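Glycoside hydrolase YxiA (Bacillus licheniformis, PDB 3LV4) probably hydrolyses alpha-1,5-linked arabinan as a calcium-binding glycoside hydrolase of family 43, contributing to L-arabinan degradation. Local coordinates at residues I19-T24 / D111-P116; Y215-F220 / H323-N328; K273-F278 / S303-H308. All coordinates share one frame; numbering follows the deposited sequence.

Contact 1. Residues I19-T24 / D111-P116; sequences IKANGT and DDIEGP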
ATOM      1  N   ILE A  19      -0.576 -10.931  -6.579  1.00  9.82           N
ATOM      2  CA  ILE A  19      -0.928 -12.325  -6.323  1.00  9.67           C
ATOM      3  C   ILE A  19       0.067 -13.204  -7.064  1.00 11.17           C
ATOM      4  O   ILE A  19       0.438 -12.907  -8.203  1.00 12.74           O
ATOM      5  CB  ILE A  19      -2.389 -12.663  -6.746  1.00  8.34           C
ATOM      6  CG1 ILE A  19      -2.667 -14.168  -6.573  1.00 10.09           C
ATOM      7  CG2 ILE A  19      -2.676 -12.197  -8.194  1.00  9.60           C
ATOM      8  CD1 ILE A  19      -4.123 -14.582  -6.835  1.00  8.76           C
ATOM      9  N   LYS A  20       0.529 -14.263  -6.412  1.00 11.73           N
ATOM     10  CA  LYS A  20       1.450 -15.173  -7.064  1.00 14.20           C
ATOM     11  C   LYS A  20       0.752 -16.479  -7.395  1.00 15.45           C
ATOM     12  O   LYS A  20       0.087 -17.066  -6.543  1.00 16.38           O
ATOM     13  CB  LYS A  20       2.688 -15.432  -6.202  1.00 15.62           C
ATOM     14  CG  LYS A  20       3.685 -16.351  -6.888  1.00 19.12           C
ATOM     15  CD  LYS A  20       5.097 -16.045  -6.485  1.00 24.03           C
ATOM     16  CE  LYS A  20       5.563 -16.881  -5.339  1.00 28.70           C
ATOM     17  NZ  LYS A  20       6.946 -17.390  -5.623  1.00 33.03           N
ATOM     18  N   ALA A  21       0.890 -16.922  -8.639  1.00 16.08           N
ATOM     19  CA  ALA A  21       0.344 -18.212  -9.043  1.00 18.13           C
ATOM     20  C   ALA A  21       1.263 -18.849 -10.061  1.00 20.70           C
ATOM     21  O   ALA A  21       1.824 -18.160 -10.903  1.00 21.91           O
ATOM     22  CB  ALA A  21      -1.048 -18.037  -9.633  1.00 19.52           C
ATOM     23  N   ASN A  22       1.427 -20.164  -9.982  1.00 26.34           N
ATOM     24  CA  ASN A  22       2.206 -20.880 -10.987  1.00 30.49           C
ATOM     25  C   ASN A  22       3.646 -20.367 -11.062  1.00 29.42           C
ATOM     26  O   ASN A  22       4.282 -20.447 -12.115  1.00 31.48           O
ATOM     27  CB  ASN A  22       1.545 -20.732 -12.367  1.00 34.72           C
ATOM     28  CG  ASN A  22       0.046 -20.995 -12.334  1.00 36.97           C
ATOM     29  OD1 ASN A  22      -0.392 -22.066 -11.910  1.00 38.89           O
ATOM     30  ND2 ASN A  22      -0.748 -20.015 -12.783  1.00 35.14           N
ATOM     31  N   GLY A  23       4.147 -19.822  -9.955  1.00 25.55           N
ATOM     32  CA  GLY A  23       5.494 -19.276  -9.916  1.00 21.87           C
ATOM     33  C   GLY A  23       5.666 -17.910 -10.578  1.00 19.50           C
ATOM     34  O   GLY A  23       6.791 -17.445 -10.784  1.00 21.48           O
ATOM     35  N   THR A  24       4.551 -17.263 -10.905  1.00 15.24           N
ATOM     36  CA  THR A  24       4.575 -15.969 -11.574  1.00 14.91           C
ATOM     37  C   THR A  24       3.826 -14.949 -10.726  1.00 12.78           C
ATOM     38  O   THR A  24       2.783 -15.267 -10.161  1.00 13.00           O
ATOM     39  CB  THR A  24       3.905 -16.058 -12.961  1.00 15.44           C
ATOM     40  OG1 THR A  24       4.661 -16.939 -13.801  1.00 15.98           O
ATOM     41  CG2 THR A  24       3.809 -14.684 -13.616  1.00 15.67           C
ATOM     42  N   ASP A 111     -11.110 -19.651 -14.013  1.00 13.56           N
ATOM     43  CA  ASP A 111     -10.374 -20.901 -13.826  1.00 14.95           C
ATOM     44  C   ASP A 111      -8.879 -20.632 -13.904  1.00 16.42           C
ATOM     45  O   ASP A 111      -8.083 -21.250 -13.200  1.00 20.54           O
ATOM     46  CB  ASP A 111     -10.747 -21.929 -14.902  1.00 16.97           C
ATOM     47  CG  ASP A 111     -12.184 -22.391 -14.797  1.00 20.66           C
ATOM     48  OD1 ASP A 111     -12.733 -22.410 -13.676  1.00 19.44           O
ATOM     49  OD2 ASP A 111     -12.764 -22.740 -15.848  1.00 24.91           O
ATOM     50  N   ASP A 112      -8.517 -19.706 -14.781  1.00 15.19           N
ATOM     51  CA  ASP A 112      -7.130 -19.331 -15.017  1.00 17.89           C
ATOM     52  C   ASP A 112      -6.908 -17.890 -14.601  1.00 13.58           C
ATOM     53  O   ASP A 112      -7.781 -17.047 -14.799  1.00 15.77           O
ATOM     54  CB  ASP A 112      -6.796 -19.483 -16.496  1.00 24.94           C
ATOM     55  CG  ASP A 112      -6.220 -20.833 -16.819  1.00 36.16           C
ATOM     56  OD1 ASP A 112      -4.973 -20.934 -16.918  1.00 42.94           O
ATOM     57  OD2 ASP A 112      -7.011 -21.792 -16.958  1.00 37.10           O
ATOM     58  N   ILE A 113      -5.735 -17.600 -14.044  1.00 11.58           N
ATOM     59  CA  ILE A 113      -5.510 -16.285 -13.463  1.00 12.30           C
ATOM     60  C   ILE A 113      -5.596 -15.143 -14.482  1.00 12.38           C
ATOM     61  O   ILE A 113      -5.954 -14.022 -14.122  1.00 11.90           O
ATOM     62  CB  ILE A 113      -4.185 -16.217 -12.673  1.00 14.73           C
ATOM     63  CG1 ILE A 113      -4.168 -14.958 -11.791  1.00 15.34           C
ATOM     64  CG2 ILE A 113      -2.990 -16.298 -13.620  1.00 15.29           C
ATOM     65  CD1 ILE A 113      -3.157 -14.997 -10.711  1.00 17.10           C
ATOM     66  N   GLU A 114      -5.295 -15.421 -15.750  1.00 10.54           N
ATOM     67  CA  GLU A 114      -5.374 -14.383 -16.772  1.00 10.32           C
ATOM     68  C   GLU A 114      -6.739 -14.317 -17.457  1.00 11.44           C
ATOM     69  O   GLU A 114      -6.899 -13.636 -18.471  1.00 12.95           O
ATOM     70  CB  GLU A 114      -4.248 -14.520 -17.803  1.00 11.96           C
ATOM     71  CG  GLU A 114      -2.868 -14.344 -17.187  1.00 14.53           C
ATOM     72  CD  GLU A 114      -1.756 -14.344 -18.212  1.00 17.88           C
ATOM     73  OE1 GLU A 114      -1.996 -13.925 -19.363  1.00 21.96           O
ATOM     74  OE2 GLU A 114      -0.633 -14.746 -17.860  1.00 17.03           O
ATOM     75  N   GLY A 115      -7.721 -15.008 -16.892  1.00 12.39           N
ATOM     76  CA  GLY A 115      -9.085 -14.908 -17.381  1.00 13.51           C
ATOM     77  C   GLY A 115      -9.519 -16.041 -18.286  1.00 12.78           C
ATOM     78  O   GLY A 115      -8.749 -16.961 -18.552  1.00 13.62           O
ATOM     79  N   PRO A 116     -10.764 -15.980 -18.774  1.00 12.91           N
ATOM     80  CA  PRO A 116     -11.695 -14.882 -18.489  1.00 10.98           C
ATOM     81  C   PRO A 116     -12.372 -15.019 -17.129  1.00 11.01           C
ATOM     82  O   PRO A 116     -12.571 -16.134 -16.633  1.00 13.99           O
ATOM     83  CB  PRO A 116     -12.740 -15.023 -19.601  1.00 10.60           C
ATOM     84  CG  PRO A 116     -12.763 -16.505 -19.887  1.00 14.18           C
ATOM     85  CD  PRO A 116     -11.335 -16.971 -19.709  1.00 13.71           C
TER
HETATM   86  O   HOH W   1      -3.896 -19.893 -13.656  1.00 21.83           O
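Ile-113 carries this contact: it pushes its CD1 methyl against Ile-19 and Ala-21, and no direct hydrogen bond joins the two segments. The loop reaches that point through a type I beta turn from Asp-112 to Gly-115, closed by a 2.9 Å bond from Gly-115 N to Asp-112 O. Ile-113 occupies the second position of this turn. Its backbone N donates to a water at 3.0 Å, and the same water accepts from Asn-22 ND2 at 3.3 Å, so a single solvent molecule bridges the turn to the hairpin tip. Besides this water bridge, the Ile-113 side chain reaches across. Its CG1 branch lies opposite the backbone N (chi1 -165°) and the chain stays extended (chi2 163°), which carries CD1 straight out to Ile-19. Ile-113 CD1 meets Ile-19 tip to tip, 4.0 Å from its CD1 and 3.8 Å from its CG2. Ala-21 CB comes to 3.9 Å from the same Ile-113 CD1, so one methyl serves two residues on the same face of strand 17-21. In the five-bladed beta-propeller of family 43, this joins the innermost strand of the first blade, near its 21-24 type I' hairpin turn, to the loop linking strands 103-110 and 118-126 of the next blade. Phe-89 of that second blade touches Ile-19, Ala-21 and Ile-113 alike, and Tyr-26 lies against both isoleucines, extending the apolar patch. One residue further on, the Glu-114 carboxylate turns to the first blade by another route: its OE2 forms a salt bridge with Lys-36 and a hydrogen bond with the Tyr-26 hydroxyl. After Gly-115, which closes the turn, the peptide bond into Pro-116 is cis and the loop heads for strand 118-126.

Contact 2. Residues Y215-F220 / H323-N328; sequences YLYMSF and HQLLMN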
ATOM      1  N   TYR A 215      -0.558  -6.433   9.655  1.00  9.53           N
ATOM      2  CA  TYR A 215      -0.304  -5.032   9.325  1.00  7.83           C
ATOM      3  C   TYR A 215      -1.348  -4.479   8.376  1.00  9.25           C
ATOM      4  O   TYR A 215      -1.541  -4.996   7.270  1.00  8.35           O
ATOM      5  CB  TYR A 215       1.102  -4.851   8.742  1.00  8.79           C
ATOM      6  CG  TYR A 215       2.160  -5.262   9.727  1.00  8.82           C
ATOM      7  CD1 TYR A 215       2.711  -4.341  10.612  1.00  8.13           C
ATOM      8  CD2 TYR A 215       2.584  -6.585   9.803  1.00  8.37           C
ATOM      9  CE1 TYR A 215       3.668  -4.727  11.538  1.00  9.47           C
ATOM     10  CE2 TYR A 215       3.536  -6.980  10.728  1.00  7.81           C
ATOM     11  CZ  TYR A 215       4.075  -6.049  11.587  1.00 10.44           C
ATOM     12  OH  TYR A 215       5.020  -6.448  12.499  1.00 10.54           O
ATOM     13  N   LEU A 216      -2.022  -3.425   8.826  1.00  7.81           N
ATOM     14  CA  LEU A 216      -2.984  -2.716   7.993  1.00  8.05           C
ATOM     15  C   LEU A 216      -2.275  -1.587   7.259  1.00  7.89           C
ATOM     16  O   LEU A 216      -1.954  -0.553   7.854  1.00  8.22           O
ATOM     17  CB  LEU A 216      -4.114  -2.155   8.852  1.00  9.13           C
ATOM     18  CG  LEU A 216      -5.114  -1.215   8.173  1.00  7.92           C
ATOM     19  CD1 LEU A 216      -5.869  -1.945   7.051  1.00  8.79           C
ATOM     20  CD2 LEU A 216      -6.082  -0.673   9.223  1.00  9.19           C
ATOM     21  N   TYR A 217      -2.004  -1.807   5.973  1.00  7.08           N
ATOM     22  CA  TYR A 217      -1.489  -0.762   5.107  1.00  7.97           C
ATOM     23  C   TYR A 217      -2.660   0.034   4.562  1.00  9.20           C
ATOM     24  O   TYR A 217      -3.754  -0.504   4.377  1.00  9.03           O
ATOM     25  CB  TYR A 217      -0.678  -1.358   3.950  1.00  8.45           C
ATOM     26  CG  TYR A 217       0.600  -2.015   4.403  1.00  9.94           C
ATOM     27  CD1 TYR A 217       0.626  -3.356   4.767  1.00  8.16           C
ATOM     28  CD2 TYR A 217       1.784  -1.292   4.476  1.00 11.35           C
ATOM     29  CE1 TYR A 217       1.799  -3.959   5.179  1.00  9.29           C
ATOM     30  CE2 TYR A 217       2.958  -1.882   4.890  1.00 10.22           C
ATOM     31  CZ  TYR A 217       2.961  -3.210   5.243  1.00 10.63           C
ATOM     32  OH  TYR A 217       4.130  -3.790   5.655  1.00 12.41           O
HETATM   33  N   MSE A 218      -2.429   1.320   4.321  1.00  7.47           N
HETATM   34  CA  MSE A 218      -3.452   2.190   3.776  1.00 10.84           C
HETATM   35  C   MSE A 218      -2.801   3.422   3.180  1.00  9.50           C
HETATM   36  O   MSE A 218      -1.639   3.728   3.470  1.00 10.24           O
HETATM   37  CB  MSE A 218      -4.453   2.583   4.862  1.00 14.85           C
HETATM   38  CG  MSE A 218      -3.812   3.061   6.120  1.00 19.29           C
HETATM   39 SE   MSE A 218      -5.020   2.920   7.658  1.00 22.65          SE
HETATM   40  CE  MSE A 218      -3.635   2.895   9.048  1.00 18.92           C
ATOM     41  N   SER A 219      -3.536   4.112   2.323  1.00  8.32           N
ATOM     42  CA  SER A 219      -3.026   5.330   1.708  1.00  7.93           C
ATOM     43  C   SER A 219      -3.791   6.520   2.249  1.00  7.85           C
ATOM     44  O   SER A 219      -5.024   6.517   2.269  1.00  9.70           O
ATOM     45  CB  SER A 219      -3.129   5.254   0.178  1.00  9.76           C
ATOM     46  OG  SER A 219      -2.251   4.252  -0.311  1.00 10.62           O
ATOM     47  N   PHE A 220      -3.048   7.515   2.724  1.00  6.76           N
ATOM     48  CA  PHE A 220      -3.633   8.764   3.212  1.00  7.00           C
ATOM     49  C   PHE A 220      -3.486   9.828   2.119  1.00  8.61           C
ATOM     50  O   PHE A 220      -2.518   9.814   1.346  1.00  9.33           O
ATOM     51  CB  PHE A 220      -2.898   9.249   4.466  1.00  6.97           C
ATOM     52  CG  PHE A 220      -3.381   8.640   5.764  1.00  8.17           C
ATOM     53  CD1 PHE A 220      -3.744   7.304   5.847  1.00  8.98           C
ATOM     54  CD2 PHE A 220      -3.413   9.412   6.924  1.00  8.21           C
ATOM     55  CE1 PHE A 220      -4.157   6.752   7.060  1.00  9.54           C
ATOM     56  CE2 PHE A 220      -3.825   8.871   8.136  1.00  9.08           C
ATOM     57  CZ  PHE A 220      -4.203   7.536   8.203  1.00  9.68           C
ATOM     58  N   HIS A 323       9.389  -2.306  -3.632  1.00  8.70           N
ATOM     59  CA  HIS A 323      10.478  -2.125  -2.659  1.00  8.81           C
ATOM     60  C   HIS A 323      10.441  -3.216  -1.610  1.00  9.51           C
ATOM     61  O   HIS A 323       9.374  -3.562  -1.102  1.00  9.75           O
ATOM     62  CB  HIS A 323      10.394  -0.765  -1.943  1.00  8.40           C
ATOM     63  CG  HIS A 323      10.734   0.408  -2.813  1.00  8.28           C
ATOM     64  ND1 HIS A 323      11.570   1.423  -2.399  1.00  8.32           N
ATOM     65  CD2 HIS A 323      10.348   0.721  -4.074  1.00  9.10           C
ATOM     66  CE1 HIS A 323      11.679   2.320  -3.368  1.00  9.15           C
ATOM     67  NE2 HIS A 323      10.949   1.920  -4.390  1.00  8.79           N
ATOM     68  N   GLN A 324      11.612  -3.743  -1.268  1.00  9.46           N
ATOM     69  CA  GLN A 324      11.706  -4.705  -0.189  1.00 11.03           C
ATOM     70  C   GLN A 324      11.287  -4.068   1.134  1.00 10.81           C
ATOM     71  O   GLN A 324      11.605  -2.906   1.401  1.00 11.64           O
ATOM     72  CB  GLN A 324      13.131  -5.259  -0.098  1.00 14.02           C
ATOM     73  CG  GLN A 324      13.277  -6.375   0.892  1.00 16.16           C
ATOM     74  CD  GLN A 324      14.528  -7.209   0.674  1.00 16.46           C
ATOM     75  OE1 GLN A 324      15.394  -6.893  -0.163  1.00 17.94           O
ATOM     76  NE2 GLN A 324      14.633  -8.278   1.427  1.00 13.58           N
ATOM     77  N   LEU A 325      10.553  -4.826   1.946  1.00 11.61           N
ATOM     78  CA  LEU A 325      10.205  -4.413   3.304  1.00 10.90           C
ATOM     79  C   LEU A 325      11.103  -5.118   4.303  1.00 11.35           C
ATOM     80  O   LEU A 325      11.270  -6.341   4.247  1.00 11.45           O
ATOM     81  CB  LEU A 325       8.743  -4.757   3.619  1.00 10.82           C
ATOM     82  CG  LEU A 325       7.648  -3.932   2.938  1.00  9.15           C
ATOM     83  CD1 LEU A 325       6.291  -4.644   3.035  1.00 10.62           C
ATOM     84  CD2 LEU A 325       7.574  -2.533   3.545  1.00 12.62           C
ATOM     85  N   LEU A 326      11.669  -4.344   5.225  1.00 10.54           N
ATOM     86  CA  LEU A 326      12.530  -4.882   6.269  1.00 11.07           C
ATOM     87  C   LEU A 326      11.778  -4.748   7.585  1.00 13.56           C
ATOM     88  O   LEU A 326      10.767  -4.054   7.651  1.00 20.00           O
ATOM     89  CB  LEU A 326      13.855  -4.112   6.308  1.00  9.95           C
ATOM     90  CG  LEU A 326      14.496  -3.919   4.925  1.00 13.23           C
ATOM     91  CD1 LEU A 326      15.708  -2.997   4.975  1.00 12.76           C
ATOM     92  CD2 LEU A 326      14.867  -5.268   4.302  1.00 17.01           C
HETATM   93  N   MSE A 327      12.237  -5.429   8.623  1.00 12.58           N
HETATM   94  CA  MSE A 327      11.532  -5.398   9.907  1.00  9.30           C
HETATM   95  C   MSE A 327      12.447  -4.864  11.004  1.00 11.34           C
HETATM   96  O   MSE A 327      13.509  -5.438  11.270  1.00 13.43           O
HETATM   97  CB  MSE A 327      11.031  -6.792  10.277  1.00 12.61           C
HETATM   98  CG  MSE A 327      10.065  -6.816  11.441  1.00 14.94           C
HETATM   99 SE   MSE A 327       8.339  -5.959  11.032  1.00 23.32          SE
HETATM  100  CE  MSE A 327       7.461  -7.403  10.021  1.00 17.22           C
ATOM    101  N   ASN A 328      12.042  -3.770  11.641  1.00 11.21           N
ATOM    102  CA  ASN A 328      12.887  -3.174  12.671  1.00 10.25           C
ATOM    103  C   ASN A 328      12.732  -3.905  13.996  1.00 11.92           C
ATOM    104  O   ASN A 328      11.883  -4.794  14.121  1.00 12.92           O
ATOM    105  CB  ASN A 328      12.688  -1.652  12.785  1.00  9.99           C
ATOM    106  CG  ASN A 328      11.445  -1.249  13.571  1.00  9.82           C
ATOM    107  OD1 ASN A 328      10.727  -2.081  14.140  1.00 10.35           O
ATOM    108  ND2 ASN A 328      11.195   0.066  13.614  1.00 10.21           N
TER
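Met-327, present as selenomethionine, hooks its methyl end onto the phenol of Tyr-215. Followed outward, its CB is still 6.4 Å from Tyr-215 OH, and CG closes the gap to 5.2 Å from that oxygen. CG stands anti to the backbone N (chi1 -169°), after which bends at chi2 (67°) and chi3 curl the end of the chain toward the phenol. Met-327 SE arrives 3.7 Å from Tyr-215 OH; at 5.2 Å from the ring centroid and 48° off its normal, it makes a Met-aromatic contact that sits neither squarely above the ring nor in its plane. The terminal CE makes the closest approach, 3.6 Å from Tyr-215 OH, and also lies 4.0 Å from Tyr-215 CZ. The hydroxyl it covers is not without polar partners, being hydrogen-bonded to the carbonyl O of Gly-331 and to Thr-211 OG1. A phenylalanine here, lacking the hydroxyl, would probably leave the Gly-331 carbonyl and Thr-211 OG1 without this partner and the selenomethionine end less closely packed. Two residues along each strand the pattern recurs in simpler form: Leu-325 CD1 approaches Tyr-217 OH to 3.5 Å, obliquely to the ring, the two side chains coming from opposite directions. No hydrogen bond crosses between the segments, and even the nearest CA pair, Tyr-215 and Met-327, is 11.9 Å apart, so side chains alone span the interval. Strand 213-220 is flanked by strands 200-208 and 230-236 in the fourth propeller blade, whereas 319-327 runs between 303-310 and 333-335 in the fifth; Pro-333 of the latter edge strand touches both tyrosines, and His-208 touches both Tyr-215 and Met-327.

Contact 3. Residues K273-F278 / S303-H308; sequences KLMGNF and SYLIFH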
ATOM      1  N   LYS A 273       3.679   6.596   9.021  1.00  8.75           N
ATOM      2  CA  LYS A 273       3.863   6.993   7.620  1.00  8.75           C
ATOM      3  C   LYS A 273       5.174   6.431   7.093  1.00  7.59           C
ATOM      4  O   LYS A 273       6.243   6.743   7.616  1.00  9.20           O
ATOM      5  CB  LYS A 273       3.834   8.516   7.478  1.00  7.63           C
ATOM      6  CG  LYS A 273       4.182   9.027   6.091  1.00  6.62           C
ATOM      7  CD  LYS A 273       4.142  10.559   6.051  1.00  6.96           C
ATOM      8  CE  LYS A 273       4.520  11.123   4.680  1.00  9.52           C
ATOM      9  NZ  LYS A 273       4.664  12.615   4.727  1.00  9.70           N
ATOM     10  N   LEU A 274       5.092   5.613   6.049  1.00  7.50           N
ATOM     11  CA  LEU A 274       6.272   4.883   5.570  1.00  7.01           C
ATOM     12  C   LEU A 274       7.034   5.604   4.475  1.00  8.27           C
ATOM     13  O   LEU A 274       8.234   5.383   4.303  1.00  9.77           O
ATOM     14  CB  LEU A 274       5.872   3.503   5.053  1.00  7.63           C
ATOM     15  CG  LEU A 274       5.296   2.581   6.124  1.00  7.66           C
ATOM     16  CD1 LEU A 274       4.900   1.237   5.504  1.00  9.12           C
ATOM     17  CD2 LEU A 274       6.320   2.404   7.250  1.00  9.39           C
HETATM   18  N   MSE A 275       6.338   6.452   3.726  1.00  7.69           N
HETATM   19  CA  MSE A 275       6.927   7.047   2.526  1.00  7.72           C
HETATM   20  C   MSE A 275       6.037   8.158   1.980  1.00  9.33           C
HETATM   21  O   MSE A 275       4.825   7.966   1.828  1.00 10.83           O
HETATM   22  CB  MSE A 275       7.130   5.963   1.457  1.00 10.29           C
HETATM   23  CG  MSE A 275       7.658   6.463   0.120  1.00 10.72           C
HETATM   24 SE   MSE A 275       7.840   4.983  -1.190  1.00 21.34          SE
HETATM   25  CE  MSE A 275       6.178   4.028  -0.826  1.00 17.78           C
ATOM     26  N   GLY A 276       6.639   9.319   1.707  1.00  8.41           N
ATOM     27  CA  GLY A 276       5.978  10.394   0.983  1.00  8.27           C
ATOM     28  C   GLY A 276       6.756  10.777  -0.271  1.00  7.39           C
ATOM     29  O   GLY A 276       7.560   9.985  -0.771  1.00 11.38           O
ATOM     30  N   ASN A 277       6.531  11.987  -0.775  1.00  8.03           N
ATOM     31  CA  ASN A 277       7.203  12.466  -1.983  1.00  8.73           C
ATOM     32  C   ASN A 277       8.654  12.816  -1.666  1.00  9.31           C
ATOM     33  O   ASN A 277       8.929  13.465  -0.653  1.00 10.46           O
ATOM     34  CB  ASN A 277       6.535  13.734  -2.514  1.00  9.44           C
ATOM     35  CG  ASN A 277       5.064  13.550  -2.870  1.00  8.05           C
ATOM     36  OD1 ASN A 277       4.510  12.455  -2.789  1.00  8.79           O
ATOM     37  ND2 ASN A 277       4.427  14.648  -3.275  1.00  9.50           N
ATOM     38  N   PHE A 278       9.586  12.416  -2.528  1.00  8.14           N
ATOM     39  CA  PHE A 278      10.998  12.631  -2.229  1.00  8.76           C
ATOM     40  C   PHE A 278      11.840  12.584  -3.488  1.00  8.59           C
ATOM     41  O   PHE A 278      11.410  12.070  -4.522  1.00  8.68           O
ATOM     42  CB  PHE A 278      11.509  11.538  -1.297  1.00  7.49           C
ATOM     43  CG  PHE A 278      11.637  10.205  -1.969  1.00  8.76           C
ATOM     44  CD1 PHE A 278      12.817   9.851  -2.601  1.00  8.36           C
ATOM     45  CD2 PHE A 278      10.564   9.318  -2.004  1.00  9.53           C
ATOM     46  CE1 PHE A 278      12.928   8.628  -3.252  1.00  8.57           C
ATOM     47  CE2 PHE A 278      10.677   8.088  -2.648  1.00  8.82           C
ATOM     48  CZ  PHE A 278      11.857   7.749  -3.272  1.00  9.94           C
ATOM     49  N   SER A 303       9.879  -9.856   2.431  1.00 10.74           N
ATOM     50  CA  SER A 303       8.604  -9.174   2.194  1.00 10.93           C
ATOM     51  C   SER A 303       8.801  -8.042   1.181  1.00 11.56           C
ATOM     52  O   SER A 303       9.903  -7.490   1.050  1.00 11.81           O
ATOM     53  CB  SER A 303       8.035  -8.590   3.501  1.00 14.45           C
ATOM     54  OG  SER A 303       7.664  -9.602   4.421  1.00 17.05           O
ATOM     55  N   TYR A 304       7.728  -7.692   0.480  1.00  9.40           N
ATOM     56  CA  TYR A 304       7.775  -6.690  -0.574  1.00  9.99           C
ATOM     57  C   TYR A 304       6.567  -5.775  -0.533  1.00 10.10           C
ATOM     58  O   TYR A 304       5.447  -6.214  -0.289  1.00 11.54           O
ATOM     59  CB  TYR A 304       7.808  -7.357  -1.944  1.00  9.78           C
ATOM     60  CG  TYR A 304       8.944  -8.327  -2.142  1.00 10.29           C
ATOM     61  CD1 TYR A 304      10.175  -7.894  -2.608  1.00 10.81           C
ATOM     62  CD2 TYR A 304       8.776  -9.683  -1.882  1.00 10.96           C
ATOM     63  CE1 TYR A 304      11.213  -8.780  -2.805  1.00 13.84           C
ATOM     64  CE2 TYR A 304       9.813 -10.582  -2.070  1.00 12.99           C
ATOM     65  CZ  TYR A 304      11.028 -10.124  -2.536  1.00 13.58           C
ATOM     66  OH  TYR A 304      12.067 -11.008  -2.736  1.00 16.28           O
ATOM     67  N   LEU A 305       6.817  -4.500  -0.793  1.00 10.07           N
ATOM     68  CA  LEU A 305       5.770  -3.502  -0.930  1.00  7.72           C
ATOM     69  C   LEU A 305       5.608  -3.242  -2.418  1.00  7.00           C
ATOM     70  O   LEU A 305       6.584  -2.926  -3.099  1.00  9.84           O
ATOM     71  CB  LEU A 305       6.196  -2.214  -0.225  1.00  7.30           C
ATOM     72  CG  LEU A 305       5.140  -1.117  -0.083  1.00  9.31           C
ATOM     73  CD1 LEU A 305       4.110  -1.497   0.988  1.00 10.68           C
ATOM     74  CD2 LEU A 305       5.798   0.208   0.275  1.00  9.55           C
ATOM     75  N   ILE A 306       4.389  -3.402  -2.926  1.00  7.59           N
ATOM     76  CA  ILE A 306       4.101  -3.175  -4.338  1.00  9.15           C
ATOM     77  C   ILE A 306       3.110  -2.028  -4.442  1.00  8.64           C
ATOM     78  O   ILE A 306       2.068  -2.049  -3.793  1.00 10.25           O
ATOM     79  CB  ILE A 306       3.497  -4.426  -5.010  1.00  9.45           C
ATOM     80  CG1 ILE A 306       4.451  -5.620  -4.886  1.00 12.97           C
ATOM     81  CG2 ILE A 306       3.138  -4.149  -6.490  1.00 10.27           C
ATOM     82  CD1 ILE A 306       4.184  -6.489  -3.672  1.00 13.47           C
ATOM     83  N   PHE A 307       3.431  -1.025  -5.251  1.00  7.82           N
ATOM     84  CA  PHE A 307       2.623   0.193  -5.295  1.00  6.61           C
ATOM     85  C   PHE A 307       2.773   0.883  -6.641  1.00  7.87           C
ATOM     86  O   PHE A 307       3.622   0.505  -7.453  1.00 11.06           O
ATOM     87  CB  PHE A 307       3.010   1.140  -4.142  1.00  6.15           C
ATOM     88  CG  PHE A 307       4.479   1.499  -4.108  1.00  6.63           C
ATOM     89  CD1 PHE A 307       5.416   0.604  -3.596  1.00  7.20           C
ATOM     90  CD2 PHE A 307       4.917   2.726  -4.587  1.00  6.58           C
ATOM     91  CE1 PHE A 307       6.775   0.934  -3.564  1.00  7.28           C
ATOM     92  CE2 PHE A 307       6.270   3.069  -4.555  1.00  7.08           C
ATOM     93  CZ  PHE A 307       7.200   2.175  -4.044  1.00  9.02           C
ATOM     94  N   HIS A 308       1.939   1.878  -6.907  1.00  7.99           N
ATOM     95  CA  HIS A 308       2.193   2.713  -8.079  1.00  8.39           C
ATOM     96  C   HIS A 308       2.757   4.031  -7.597  1.00 10.07           C
ATOM     97  O   HIS A 308       2.650   4.374  -6.416  1.00 10.06           O
ATOM     98  CB  HIS A 308       0.939   2.939  -8.931  1.00  7.36           C
ATOM     99  CG  HIS A 308      -0.111   3.760  -8.258  1.00  8.37           C
ATOM    100  ND1 HIS A 308       0.036   5.114  -8.009  1.00 13.54           N
ATOM    101  CD2 HIS A 308      -1.325   3.421  -7.773  1.00  5.65           C
ATOM    102  CE1 HIS A 308      -1.047   5.567  -7.403  1.00  8.71           C
ATOM    103  NE2 HIS A 308      -1.889   4.559  -7.250  1.00 11.97           N
TER
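The methyl end of Met-275, a selenomethionine here, lies over one face of the Phe-307 ring: CE is 3.9 Å from the ring centroid and only 16° off its normal, a CH-pi contact. Met-275 SE is 4.7 Å from the Phe-307 centroid and oblique to the ring, adding a Met-aromatic component. CE also meets Leu-305 CD2 at 4.0 Å, so one methyl touches Leu-305 and Phe-307, two residues apart on strand 303-310. Met-275 reaches them because its chain is extended through CG and SE and bends only at the last torsion (chi3 42°). Beside the outer end of the ring, near CZ, lies His-323 of the adjacent strand 319-327, its imidazole meeting Phe-307 with planes at about 50°, and Arg-321 also touches Phe-307; Leu-325 packs on Leu-305, and Ile-231 on Met-275. Farther out, His-308 stacks on His-14 and makes a weak hydrogen bond to Asp-15, the predicted proton acceptor. At this point the fourth and fifth blades meet through buried apolar side chains; no hydrogen bond joins segments 273-278 and 303-308, and with CE over the ring and against Leu-305, shape and dispersion probably set the fit, the natural methionine having sulfur for selenium.

In the fold
Contacts 2 and 3 join the same two propeller blades, the fourth and fifth, with centres 7 Å apart, and contact 3 is nested in the chain loop that contact 2 closes. They are coupled directly: strands 303-310 and 319-327 are antiparallel neighbours, with Leu-325 N 2.9 Å from Ser-303 O, a probable hydrogen bond. Contact 1 comes earlier in the sequence, joining the first and second blades, and its centre is about 25 Å from either of the others. All three lie within the family 43 catalytic region, so together they sample two inter-blade seams of the propeller, whose predicted proton acceptor Asp-15, proton donor Glu-201 and pKa-modulating Asp-148 are spread along the chain.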